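Local coordinates for type C neurotoxin (Clostridium botulinum, PDB 3PME), which probably binds gangliosides and membrane lipids at the nerve-cell surface, being the receptor-binding domain of a C/D mosaic botulinum neurotoxin, at residues 225-230 with 404-409. Numbering follows the deposited sequence.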
# COMPACT_ATOMS: atom_id res chain seq x y z
N ASP A 225 -0.50 1.95 6.01
CA ASP A 225 -1.60 2.87 5.76
C ASP A 225 -2.38 2.44 4.51
O ASP A 225 -2.07 1.41 3.89
CB ASP A 225 -1.15 4.35 5.73
CG ASP A 225 -0.33 4.72 4.49
OD1 ASP A 225 -0.30 3.96 3.49
OD2 ASP A 225 0.30 5.80 4.50
N TYR A 226 -3.39 3.22 4.16
CA TYR A 226 -4.31 2.92 3.07
C TYR A 226 -3.58 2.71 1.76
O TYR A 226 -4.01 1.90 0.92
CB TYR A 226 -5.28 4.10 2.95
CG TYR A 226 -6.33 3.98 1.88
CD1 TYR A 226 -7.47 3.21 2.09
CD2 TYR A 226 -6.19 4.64 0.67
CE1 TYR A 226 -8.44 3.09 1.10
CE2 TYR A 226 -7.16 4.55 -0.30
CZ TYR A 226 -8.28 3.77 -0.09
OH TYR A 226 -9.23 3.65 -1.07
N TRP A 227 -2.49 3.42 1.56
CA TRP A 227 -1.74 3.39 0.30
C TRP A 227 -0.69 2.29 0.27
O TRP A 227 -0.02 2.10 -0.74
CB TRP A 227 -1.00 4.72 0.12
CG TRP A 227 -1.87 5.90 0.42
CD1 TRP A 227 -1.79 6.74 1.50
CD2 TRP A 227 -2.97 6.36 -0.37
NE1 TRP A 227 -2.78 7.69 1.43
CE2 TRP A 227 -3.52 7.48 0.29
CE3 TRP A 227 -3.56 5.91 -1.56
CZ2 TRP A 227 -4.62 8.17 -0.21
CZ3 TRP A 227 -4.65 6.61 -2.06
CH2 TRP A 227 -5.17 7.73 -1.38
N GLY A 228 -0.51 1.58 1.38
CA GLY A 228 0.57 0.61 1.49
C GLY A 228 1.90 1.13 2.02
O GLY A 228 2.90 0.41 2.02
N ASN A 229 1.92 2.38 2.48
CA ASN A 229 3.10 2.95 3.14
C ASN A 229 3.16 2.43 4.58
O ASN A 229 2.13 2.06 5.15
CB ASN A 229 3.00 4.47 3.24
CG ASN A 229 2.73 5.15 1.91
OD1 ASN A 229 3.33 4.82 0.89
ND2 ASN A 229 1.82 6.13 1.93
N PRO A 230 4.34 2.46 5.21
CA PRO A 230 4.38 2.14 6.64
C PRO A 230 3.52 3.09 7.46
O PRO A 230 3.56 4.32 7.23
CB PRO A 230 5.86 2.32 7.00
CG PRO A 230 6.57 2.00 5.69
CD PRO A 230 5.69 2.64 4.65
N LYS A 404 -8.62 0.67 8.15
CA LYS A 404 -7.59 1.29 7.32
C LYS A 404 -7.36 2.71 7.79
O LYS A 404 -8.21 3.29 8.49
CB LYS A 404 -7.99 1.28 5.84
CG LYS A 404 -8.10 -0.10 5.23
CD LYS A 404 -8.42 0.03 3.74
CE LYS A 404 -8.27 -1.29 3.02
NZ LYS A 404 -8.39 -1.11 1.55
N PHE A 405 -6.20 3.25 7.44
CA PHE A 405 -5.77 4.55 7.93
C PHE A 405 -5.31 5.39 6.75
O PHE A 405 -4.28 5.11 6.12
CB PHE A 405 -4.65 4.36 8.95
CG PHE A 405 -5.09 3.63 10.18
CD1 PHE A 405 -5.63 4.32 11.25
CD2 PHE A 405 -4.99 2.24 10.27
CE1 PHE A 405 -6.06 3.65 12.39
CE2 PHE A 405 -5.42 1.57 11.40
CZ PHE A 405 -5.95 2.28 12.47
N ILE A 406 -6.09 6.42 6.43
CA ILE A 406 -5.79 7.19 5.23
C ILE A 406 -4.95 8.40 5.57
O ILE A 406 -5.43 9.32 6.22
CB ILE A 406 -7.06 7.65 4.50
CG1 ILE A 406 -7.96 6.46 4.19
CG2 ILE A 406 -6.68 8.39 3.22
CD1 ILE A 406 -9.30 6.88 3.59
N SER A 407 -3.69 8.40 5.13
CA SER A 407 -2.82 9.56 5.29
C SER A 407 -3.01 10.52 4.11
O SER A 407 -3.41 10.11 3.01
CB SER A 407 -1.37 9.10 5.34
OG SER A 407 -1.10 8.30 4.18
N ARG A 408 -2.72 11.80 4.34
CA ARG A 408 -2.64 12.74 3.24
C ARG A 408 -1.32 12.47 2.53
O ARG A 408 -0.24 12.77 3.03
CB ARG A 408 -2.74 14.18 3.74
CG ARG A 408 -4.10 14.44 4.38
CD ARG A 408 -4.33 15.91 4.63
NE ARG A 408 -4.59 16.64 3.39
CZ ARG A 408 -5.77 17.16 3.06
NH1 ARG A 408 -6.80 17.04 3.88
NH2 ARG A 408 -5.91 17.80 1.91
N ASP A 409 -1.43 11.85 1.36
CA ASP A 409 -0.27 11.37 0.63
C ASP A 409 -0.10 12.22 -0.62
O ASP A 409 -1.09 12.60 -1.24
CB ASP A 409 -0.50 9.89 0.28
CG ASP A 409 0.67 9.25 -0.45
OD1 ASP A 409 1.52 8.60 0.19
OD2 ASP A 409 0.72 9.42 -1.67
O HOH W 1 -5.99 -0.02 0.67
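D225 reaches S407 with the far end of a carboxylate that also holds its own turn together. Its CB lies 3.2 Å from F405 O, the carbonyl that accepts the backbone N-H of Y226. CG stands between the backbone N and the carbonyl carbon (chi1 71°), which folds OD1 back over the type I turn from D225 to G228. There OD1 receives W227 N, closing an Asx turn, and N229 N from the opposite face of the carboxylate. OD2 takes N229 ND2 on its syn lone pair, while S407 OG donates to D225 OD2 at 2.9 Å from above the carboxylate plane.

Both segments belong to the C-terminal, trefoil-type receptor-binding region; strand 403-406 pairs there with strand 238-241. Towards the concanavalin-like half, K76 of strand 68-77 forms a salt bridge with D409 OD2, which also accepts from G411 N.

The W227 indole lies between Y226 CD2 and D409 CB, the latter making a CH-pi contact. W227 NE1 gives S407 O a nearly straight bond (3.0 Å, 165°) in the indole plane, though tilted from the carbonyl plane. Y226 CG packs 3.8 Å from I406 CG1. N229 ND2 also meets D409 OD1 on the anti side of the carboxylate, out of its plane, while N229 OD1 accepts from W140.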